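Local coordinates for regulatory Subunit of Protein Kinase A (cAMP-dependent) from Euglena gracilis (PDB 6RSX), which binds cAMP in two tandem cyclic nucleotide-binding domains and probably restrains the catalytic subunit, as other PKA regulatory subunits do, until the nucleotide arrives, at residues 76-84 against 138-148. Residues are numbered along the deposited sequence; the frame is centred on the assembly and turned at random. Where two conformers were deposited one is given.
Sequences DEGDNFYVI and ALDRDTFRRIL
The F81 ring takes F144 CE2 over one face, 3.9 Å above its plane, and L139 CD1 at its edge; L148 CD1 meets F81 CE2 obliquely at 3.8 Å. The two phenylalanine planes are inclined at 59°, and L148 CB lies over one face of the F144 ring. F81 reaches the helix because its CG stands anti to the backbone N (chi1 174°). In the backbone, F81 and L139 form an antiparallel hydrogen-bonded pair: F81 N to L139 O is 2.9 Å, L139 N to F81 O 2.8 Å. On the other sheet face, Y82 CD1 rests 3.7 Å from A138 CB. N80 OD1 lies 3.4 Å from D140 CA, while N80 ND2 donates almost straight, within its amide plane, to Y82 OH; an alanine here, lacking the amide, would probably leave the Y82 hydroxyl less firmly held. D140 N-caps helix 141-147, its OD1 accepting from T143 N (2.8 Å) and T143 OG1. L118 of helix 115-120 touches both phenylalanines, and D79 salt-bridges R124 of the cAMP pocket. The contact belongs to the jelly-roll beta-barrel of a cyclic nucleotide-binding domain, where its last strand runs into the helix that follows.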
loop_
_atom_site.group_PDB
_atom_site.type_symbol
_atom_site.label_atom_id
_atom_site.label_comp_id
_atom_site.label_asym_id
_atom_site.label_seq_id
_atom_site.Cartn_x
_atom_site.Cartn_y
_atom_site.Cartn_z
ATOM N N ASP A 76 -21.100 -12.682 -4.677
ATOM C CA ASP A 76 -21.071 -13.880 -3.811
ATOM C C ASP A 76 -21.038 -13.513 -2.316
ATOM O O ASP A 76 -20.510 -12.469 -1.914
ATOM C CB ASP A 76 -19.825 -14.738 -4.056
ATOM C CG ASP A 76 -19.851 -15.565 -5.353
ATOM O OD1 ASP A 76 -20.933 -15.684 -5.981
ATOM O OD2 ASP A 76 -18.735 -16.115 -5.700
ATOM N N GLU A 77 -21.578 -14.401 -1.465
ATOM C CA GLU A 77 -21.283 -14.266 -0.038
ATOM C C GLU A 77 -19.790 -14.515 0.218
ATOM O O GLU A 77 -19.224 -15.450 -0.334
ATOM C CB GLU A 77 -22.132 -15.285 0.749
ATOM C CG GLU A 77 -21.759 -15.368 2.211
ATOM C CD GLU A 77 -22.622 -16.419 2.969
ATOM O OE1 GLU A 77 -23.143 -17.363 2.340
ATOM O OE2 GLU A 77 -22.687 -16.311 4.186
ATOM N N GLY A 78 -19.166 -13.713 1.084
ATOM C CA GLY A 78 -17.735 -13.900 1.376
ATOM C C GLY A 78 -17.455 -15.209 2.115
ATOM O O GLY A 78 -18.253 -15.669 2.943
ATOM N N ASP A 79 -16.331 -15.848 1.780
ATOM C CA ASP A 79 -15.844 -16.986 2.566
ATOM C C ASP A 79 -14.394 -16.775 2.980
ATOM O O ASP A 79 -14.105 -16.703 4.175
ATOM C CB ASP A 79 -15.995 -18.334 1.833
ATOM C CG ASP A 79 -15.543 -18.310 0.357
ATOM O OD1 ASP A 79 -14.857 -17.364 -0.136
ATOM O OD2 ASP A 79 -15.872 -19.307 -0.336
ATOM N N ASN A 80 -13.483 -16.606 2.011
ATOM C CA ASN A 80 -12.054 -16.571 2.307
ATOM C C ASN A 80 -11.399 -15.250 1.905
ATOM O O ASN A 80 -11.956 -14.447 1.152
ATOM C CB ASN A 80 -11.316 -17.702 1.571
ATOM C CG ASN A 80 -11.839 -19.094 1.935
ATOM O OD1 ASN A 80 -12.044 -19.428 3.107
ATOM N ND2 ASN A 80 -12.035 -19.922 0.912
ATOM N N PHE A 81 -10.214 -15.031 2.472
ATOM C CA PHE A 81 -9.280 -13.995 2.062
ATOM C C PHE A 81 -8.068 -14.665 1.410
ATOM O O PHE A 81 -7.598 -15.705 1.896
ATOM C CB PHE A 81 -8.882 -13.173 3.293
ATOM C CG PHE A 81 -7.813 -12.161 3.038
ATOM C CD1 PHE A 81 -8.078 -11.030 2.307
ATOM C CD2 PHE A 81 -6.619 -12.265 3.693
ATOM C CE1 PHE A 81 -7.071 -10.023 2.104
ATOM C CE2 PHE A 81 -5.622 -11.284 3.506
ATOM C CZ PHE A 81 -5.877 -10.158 2.746
ATOM N N TYR A 82 -7.578 -14.103 0.290
ATOM C CA TYR A 82 -6.587 -14.795 -0.528
ATOM C C TYR A 82 -5.335 -13.950 -0.733
ATOM O O TYR A 82 -5.412 -12.718 -0.839
ATOM C CB TYR A 82 -7.143 -15.141 -1.937
ATOM C CG TYR A 82 -8.331 -16.094 -1.898
ATOM C CD1 TYR A 82 -8.126 -17.465 -1.863
ATOM C CD2 TYR A 82 -9.645 -15.612 -1.974
ATOM C CE1 TYR A 82 -9.198 -18.362 -1.854
ATOM C CE2 TYR A 82 -10.726 -16.490 -1.956
ATOM C CZ TYR A 82 -10.495 -17.862 -1.915
ATOM O OH TYR A 82 -11.531 -18.754 -1.925
ATOM N N VAL A 83 -4.188 -14.629 -0.808
ATOM C CA VAL A 83 -2.950 -14.018 -1.346
ATOM C C VAL A 83 -2.461 -14.867 -2.511
ATOM O O VAL A 83 -2.374 -16.089 -2.416
ATOM C CB VAL A 83 -1.847 -13.891 -0.266
ATOM C CG1 VAL A 83 -0.595 -13.126 -0.815
ATOM C CG2 VAL A 83 -2.365 -13.196 0.995
ATOM N N ILE A 84 -2.070 -14.215 -3.615
ATOM C CA ILE A 84 -1.590 -14.949 -4.775
ATOM C C ILE A 84 -0.162 -15.431 -4.515
ATOM O O ILE A 84 0.714 -14.642 -4.138
ATOM C CB ILE A 84 -1.630 -14.056 -6.028
ATOM C CG1 ILE A 84 -3.095 -13.680 -6.364
ATOM C CG2 ILE A 84 -0.988 -14.820 -7.181
ATOM C CD1 ILE A 84 -3.236 -12.699 -7.579
ATOM N N ALA A 138 -4.828 -19.095 1.405
ATOM C CA ALA A 138 -6.113 -18.545 1.809
ATOM C C ALA A 138 -6.268 -18.623 3.322
ATOM O O ALA A 138 -5.744 -19.537 3.957
ATOM C CB ALA A 138 -7.269 -19.317 1.176
ATOM N N LEU A 139 -6.932 -17.613 3.883
ATOM C CA LEU A 139 -7.419 -17.620 5.265
ATOM C C LEU A 139 -8.934 -17.698 5.255
ATOM O O LEU A 139 -9.598 -16.979 4.496
ATOM C CB LEU A 139 -7.027 -16.350 6.024
ATOM C CG LEU A 139 -5.579 -16.120 6.445
ATOM C CD1 LEU A 139 -5.458 -14.726 7.016
ATOM C CD2 LEU A 139 -5.276 -17.170 7.505
ATOM N N ASP A 140 -9.483 -18.495 6.164
ATOM C CA ASP A 140 -10.935 -18.529 6.221
ATOM C C ASP A 140 -11.481 -17.338 7.013
ATOM O O ASP A 140 -10.748 -16.535 7.603
ATOM C CB ASP A 140 -11.409 -19.869 6.779
ATOM C CG ASP A 140 -11.052 -20.086 8.257
ATOM O OD1 ASP A 140 -10.755 -19.131 9.004
ATOM O OD2 ASP A 140 -11.098 -21.266 8.670
ATOM N N ARG A 141 -12.822 -17.236 7.043
ATOM C CA ARG A 141 -13.434 -16.029 7.585
ATOM C C ARG A 141 -13.126 -15.883 9.069
ATOM O O ARG A 141 -12.804 -14.785 9.541
ATOM C CB ARG A 141 -14.951 -16.059 7.350
ATOM C CG ARG A 141 -15.657 -14.844 7.887
ATOM C CD ARG A 141 -17.170 -14.911 7.642
ATOM N NE ARG A 141 -17.809 -13.779 8.301
ATOM C CZ ARG A 141 -18.226 -13.804 9.568
ATOM N NH1 ARG A 141 -18.084 -14.912 10.291
ATOM N NH2 ARG A 141 -18.789 -12.726 10.111
ATOM N N ASP A 142 -13.276 -16.973 9.833
ATOM C CA ASP A 142 -13.062 -16.883 11.279
ATOM C C ASP A 142 -11.635 -16.484 11.600
ATOM O O ASP A 142 -11.399 -15.673 12.508
ATOM C CB ASP A 142 -13.394 -18.217 11.951
ATOM C CG ASP A 142 -14.880 -18.496 11.961
ATOM O OD1 ASP A 142 -15.665 -17.565 11.623
ATOM O OD2 ASP A 142 -15.251 -19.646 12.289
ATOM N N THR A 143 -10.661 -17.023 10.844
ATOM C CA THR A 143 -9.267 -16.665 11.101
ATOM C C THR A 143 -9.002 -15.217 10.718
ATOM O O THR A 143 -8.366 -14.467 11.473
ATOM C CB THR A 143 -8.319 -17.600 10.346
ATOM O OG1 THR A 143 -8.632 -18.949 10.689
ATOM C CG2 THR A 143 -6.876 -17.308 10.728
ATOM N N PHE A 144 -9.527 -14.794 9.563
ATOM C CA PHE A 144 -9.403 -13.399 9.154
ATOM C C PHE A 144 -9.947 -12.472 10.234
ATOM O O PHE A 144 -9.287 -11.493 10.617
ATOM C CB PHE A 144 -10.139 -13.149 7.832
ATOM C CG PHE A 144 -10.080 -11.708 7.387
ATOM C CD1 PHE A 144 -11.001 -10.776 7.844
ATOM C CD2 PHE A 144 -9.081 -11.278 6.511
ATOM C CE1 PHE A 144 -10.968 -9.454 7.460
ATOM C CE2 PHE A 144 -9.011 -9.926 6.101
ATOM C CZ PHE A 144 -9.949 -8.996 6.587
ATOM N N ARG A 145 -11.159 -12.775 10.732
ATOM C CA ARG A 145 -11.799 -11.940 11.746
ATOM C C ARG A 145 -10.962 -11.853 13.015
ATOM O O ARG A 145 -10.912 -10.796 13.654
ATOM C CB ARG A 145 -13.207 -12.465 12.066
ATOM C CG ARG A 145 -14.168 -12.259 10.893
ATOM C CD ARG A 145 -15.622 -12.537 11.250
ATOM N NE ARG A 145 -16.244 -11.355 11.839
ATOM C CZ ARG A 145 -16.731 -10.332 11.139
ATOM N NH1 ARG A 145 -17.285 -9.297 11.771
ATOM N NH2 ARG A 145 -16.672 -10.340 9.808
ATOM N N ARG A 146 -10.301 -12.948 13.395
ATOM C CA ARG A 146 -9.477 -12.928 14.599
ATOM C C ARG A 146 -8.274 -12.003 14.461
ATOM O O ARG A 146 -8.007 -11.198 15.362
ATOM C CB ARG A 146 -9.008 -14.339 14.943
ATOM C CG ARG A 146 -10.128 -15.222 15.440
ATOM C CD ARG A 146 -9.649 -16.105 16.566
ATOM N NE ARG A 146 -8.792 -17.195 16.120
ATOM C CZ ARG A 146 -7.526 -17.356 16.486
ATOM N NH1 ARG A 146 -6.846 -18.405 16.047
ATOM N NH2 ARG A 146 -6.948 -16.477 17.297
ATOM N N ILE A 147 -7.527 -12.099 13.359
ATOM C CA ILE A 147 -6.203 -11.478 13.284
ATOM C C ILE A 147 -6.095 -10.249 12.382
ATOM O O ILE A 147 -5.167 -9.446 12.578
ATOM C CB ILE A 147 -5.137 -12.508 12.878
ATOM C CG1 ILE A 147 -5.330 -12.901 11.426
ATOM C CG2 ILE A 147 -5.183 -13.737 13.793
ATOM C CD1 ILE A 147 -4.188 -13.736 10.924
ATOM N N LEU A 148 -6.982 -10.056 11.415
ATOM C CA LEU A 148 -6.833 -8.938 10.485
ATOM C C LEU A 148 -7.965 -7.919 10.521
ATOM O O LEU A 148 -7.728 -6.760 10.172
ATOM C CB LEU A 148 -6.681 -9.459 9.042
ATOM C CG LEU A 148 -5.300 -9.970 8.638
ATOM C CD1 LEU A 148 -5.371 -10.691 7.290
ATOM C CD2 LEU A 148 -4.336 -8.774 8.580
#